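Local coordinates for E3 ubiquitin-protein ligase HERC2 (Homo sapiens, PDB 4L1M), which probably acts as an E3 ubiquitin ligase, this part of it being the first RCC1-like domain, a beta-propeller, at residues A[25-33]-A[373-381]. Sequence-based numbering, arbitrary orientation.
Sequences QEVIGWGLI and AQSFAWSSC
Val27 to Gly31 pair antiparallel with Gln374 to Trp378 in the blade that joins the two ends of the propeller chain, some 340 residues apart in sequence. Hydrogen-bonded pairs (Ile28 with Ala377, Trp30 with Ser375) alternate with non-hydrogen-bonded ones (Val27 with Trp378, Gly29 with Phe376, Gly31 with Gln374); at Ile28 and Ala377 the bonds run from Ile28 N to Ala377 O (2.8 Å) and back from Ala377 N to Ile28 O.

Side chains continue the ladder where the backbone pairing gives out. Ser379 turns OG between its own backbone N and carbonyl carbon (chi1 59°), and there it accepts the Glu26 N-H at 2.7 Å, while Ser379 N donates to Glu26 O. Gln25, with CG anti to its N and an extended chain, reaches across to the partner segment so that NE2 meets Ser379 O at 3.1 Å, nearly in the plane of its own amide; the same nitrogen also bonds Val55 O, on the next blade. At the other end Gln374 bends at chi2 (85°) and brings NE2 to Leu32 O at 3.0 Å in an almost straight bond, while its OE1 takes the Ala373 N-H from above the plane of its carbonyl.

The faces of the pair differ. Trp30 lays its indole across Ser375, whose CB sits over one face, 3.9 Å from the centroid of the five-membered ring, and Ala377 CB lies at the indole's edge. Ser375 OG is bonded to His322 NE2. On the other face, the absence of a side chain at Gly29 leaves room for the Phe376 ring, whose CD1 comes within 3.9 Å of Gly29 CA; Val27, Phe376 and Trp378 face strand 55-60 of the following blade.

Strand 45-46 flanks the N-terminal strand and 365-370 the C-terminal one, so N- and C-terminal strands complete a single four-stranded blade: the "velcro" closure of a seven-bladed RCC1-like beta-propeller.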
loop_
_atom_site.group_PDB
_atom_site.type_symbol
_atom_site.label_atom_id
_atom_site.label_comp_id
_atom_site.label_asym_id
_atom_site.label_seq_id
_atom_site.Cartn_x
_atom_site.Cartn_y
_atom_site.Cartn_z
ATOM N N GLN A 25 -15.610 17.583 -5.241
ATOM C CA GLN A 25 -14.202 17.113 -5.004
ATOM C C GLN A 25 -13.569 16.830 -6.366
ATOM O O GLN A 25 -14.301 16.566 -7.291
ATOM C CB GLN A 25 -14.279 15.802 -4.212
ATOM C CG GLN A 25 -13.028 14.968 -4.025
ATOM C CD GLN A 25 -13.334 13.605 -3.393
ATOM O OE1 GLN A 25 -14.304 12.957 -3.750
ATOM N NE2 GLN A 25 -12.518 13.187 -2.434
ATOM N N GLU A 26 -12.234 16.864 -6.489
ATOM C CA GLU A 26 -11.565 16.412 -7.712
ATOM C C GLU A 26 -10.900 15.066 -7.481
ATOM O O GLU A 26 -10.249 14.843 -6.474
ATOM C CB GLU A 26 -10.566 17.459 -8.231
ATOM C CG GLU A 26 -11.281 18.683 -8.818
ATOM C CD GLU A 26 -10.362 19.643 -9.556
ATOM O OE1 GLU A 26 -9.311 19.217 -10.063
ATOM O OE2 GLU A 26 -10.700 20.844 -9.666
ATOM N N VAL A 27 -11.160 14.151 -8.407
ATOM C CA VAL A 27 -10.537 12.848 -8.442
ATOM C C VAL A 27 -9.974 12.660 -9.834
ATOM O O VAL A 27 -10.719 12.503 -10.797
ATOM C CB VAL A 27 -11.538 11.703 -8.159
ATOM C CG1 VAL A 27 -10.811 10.377 -8.137
ATOM C CG2 VAL A 27 -12.246 11.927 -6.837
ATOM N N ILE A 28 -8.650 12.639 -9.913
ATOM C CA ILE A 28 -7.934 12.499 -11.174
ATOM C C ILE A 28 -7.296 11.117 -11.263
ATOM O O ILE A 28 -6.745 10.615 -10.276
ATOM C CB ILE A 28 -6.791 13.514 -11.306
ATOM C CG1 ILE A 28 -7.174 14.859 -10.717
ATOM C CG2 ILE A 28 -6.397 13.659 -12.770
ATOM C CD1 ILE A 28 -8.350 15.514 -11.398
ATOM N N GLY A 29 -7.399 10.509 -12.445
ATOM C CA GLY A 29 -6.768 9.222 -12.721
ATOM C C GLY A 29 -6.067 9.225 -14.053
ATOM O O GLY A 29 -6.410 10.004 -14.949
ATOM N N TRP A 30 -5.045 8.385 -14.169
ATOM C CA TRP A 30 -4.367 8.207 -15.447
ATOM C C TRP A 30 -3.659 6.892 -15.477
ATOM O O TRP A 30 -3.463 6.276 -14.437
ATOM C CB TRP A 30 -3.404 9.369 -15.756
ATOM C CG TRP A 30 -2.345 9.591 -14.751
ATOM C CD1 TRP A 30 -1.035 9.213 -14.855
ATOM C CD2 TRP A 30 -2.471 10.266 -13.497
ATOM N NE1 TRP A 30 -0.343 9.604 -13.736
ATOM C CE2 TRP A 30 -1.202 10.261 -12.892
ATOM C CE3 TRP A 30 -3.529 10.902 -12.835
ATOM C CZ2 TRP A 30 -0.965 10.845 -11.648
ATOM C CZ3 TRP A 30 -3.295 11.478 -11.590
ATOM C CH2 TRP A 30 -2.027 11.444 -11.014
ATOM N N GLY A 31 -3.280 6.459 -16.678
ATOM C CA GLY A 31 -2.668 5.142 -16.881
ATOM C C GLY A 31 -3.561 4.245 -17.717
ATOM O O GLY A 31 -4.321 4.726 -18.525
ATOM N N LEU A 32 -3.477 2.940 -17.497
ATOM C CA LEU A 32 -4.227 1.973 -18.297
ATOM C C LEU A 32 -5.651 1.864 -17.768
ATOM O O LEU A 32 -5.955 1.071 -16.882
ATOM C CB LEU A 32 -3.511 0.611 -18.282
ATOM C CG LEU A 32 -4.114 -0.560 -19.080
ATOM C CD1 LEU A 32 -4.212 -0.247 -20.560
ATOM C CD2 LEU A 32 -3.289 -1.825 -18.839
ATOM N N ILE A 33 -6.518 2.681 -18.333
ATOM C CA ILE A 33 -7.889 2.821 -17.884
ATOM C C ILE A 33 -8.790 2.632 -19.059
ATOM O O ILE A 33 -8.656 3.319 -20.062
ATOM C CB ILE A 33 -8.107 4.215 -17.299
ATOM C CG1 ILE A 33 -7.596 4.241 -15.868
ATOM C CG2 ILE A 33 -9.575 4.622 -17.320
ATOM C CD1 ILE A 33 -7.336 5.642 -15.377
ATOM N N ALA A 373 -0.807 -0.329 -13.223
ATOM C CA ALA A 373 -0.561 0.534 -14.394
ATOM C C ALA A 373 -1.390 1.823 -14.312
ATOM O O ALA A 373 -1.750 2.418 -15.334
ATOM C CB ALA A 373 -0.876 -0.235 -15.656
ATOM N N GLN A 374 -1.717 2.226 -13.080
ATOM C CA GLN A 374 -2.688 3.289 -12.820
ATOM C C GLN A 374 -2.247 4.162 -11.671
ATOM O O GLN A 374 -1.521 3.720 -10.789
ATOM C CB GLN A 374 -4.045 2.703 -12.442
ATOM C CG GLN A 374 -4.693 1.859 -13.516
ATOM C CD GLN A 374 -4.244 0.415 -13.515
ATOM O OE1 GLN A 374 -3.565 -0.049 -12.593
ATOM N NE2 GLN A 374 -4.600 -0.300 -14.580
ATOM N N SER A 375 -2.697 5.415 -11.698
ATOM C CA SER A 375 -2.415 6.362 -10.634
ATOM C C SER A 375 -3.620 7.228 -10.416
ATOM O O SER A 375 -4.301 7.612 -11.366
ATOM C CB SER A 375 -1.201 7.233 -10.987
ATOM O OG SER A 375 -0.161 6.479 -11.603
ATOM N N PHE A 376 -3.900 7.518 -9.158
ATOM C CA PHE A 376 -5.017 8.383 -8.785
ATOM C C PHE A 376 -4.577 9.427 -7.774
ATOM O O PHE A 376 -3.674 9.193 -6.975
ATOM C CB PHE A 376 -6.135 7.575 -8.160
ATOM C CG PHE A 376 -6.685 6.502 -9.045
ATOM C CD1 PHE A 376 -7.750 6.760 -9.888
ATOM C CD2 PHE A 376 -6.147 5.217 -9.018
ATOM C CE1 PHE A 376 -8.276 5.763 -10.699
ATOM C CE2 PHE A 376 -6.670 4.219 -9.828
ATOM C CZ PHE A 376 -7.740 4.497 -10.668
ATOM N N ALA A 377 -5.221 10.583 -7.824
ATOM C CA ALA A 377 -4.987 11.642 -6.865
ATOM C C ALA A 377 -6.306 12.345 -6.614
ATOM O O ALA A 377 -7.026 12.629 -7.575
ATOM C CB ALA A 377 -3.953 12.627 -7.400
ATOM N N TRP A 378 -6.614 12.642 -5.347
ATOM C CA TRP A 378 -7.831 13.371 -5.036
ATOM C C TRP A 378 -7.652 14.526 -4.054
ATOM O O TRP A 378 -6.817 14.484 -3.145
ATOM C CB TRP A 378 -8.921 12.416 -4.533
ATOM C CG TRP A 378 -8.565 11.664 -3.297
ATOM C CD1 TRP A 378 -8.901 11.978 -2.016
ATOM C CD2 TRP A 378 -7.814 10.438 -3.228
ATOM N NE1 TRP A 378 -8.384 11.041 -1.145
ATOM C CE2 TRP A 378 -7.727 10.078 -1.865
ATOM C CE3 TRP A 378 -7.201 9.621 -4.185
ATOM C CZ2 TRP A 378 -7.050 8.954 -1.438
ATOM C CZ3 TRP A 378 -6.522 8.504 -3.761
ATOM C CH2 TRP A 378 -6.446 8.175 -2.393
ATOM N N SER A 379 -8.481 15.541 -4.243
ATOM C CA SER A 379 -8.621 16.623 -3.295
ATOM C C SER A 379 -9.578 16.172 -2.191
ATOM O O SER A 379 -10.067 15.060 -2.216
ATOM C CB SER A 379 -9.173 17.875 -3.984
ATOM O OG SER A 379 -10.437 17.605 -4.571
ATOM N N SER A 380 -9.839 17.040 -1.221
ATOM C CA SER A 380 -10.675 16.656 -0.094
ATOM C C SER A 380 -12.155 16.685 -0.455
ATOM O O SER A 380 -12.589 17.530 -1.254
ATOM C CB SER A 380 -10.402 17.565 1.087
ATOM O OG SER A 380 -11.448 17.448 2.023
ATOM N N CYS A 381 -12.924 15.768 0.140
ATOM C CA CYS A 381 -14.381 15.720 -0.054
ATOM C C CYS A 381 -15.248 16.424 0.962
ATOM O O CYS A 381 -16.472 16.309 0.861
ATOM C CB CYS A 381 -14.891 14.300 -0.096
ATOM S SG CYS A 381 -14.795 13.399 1.469
#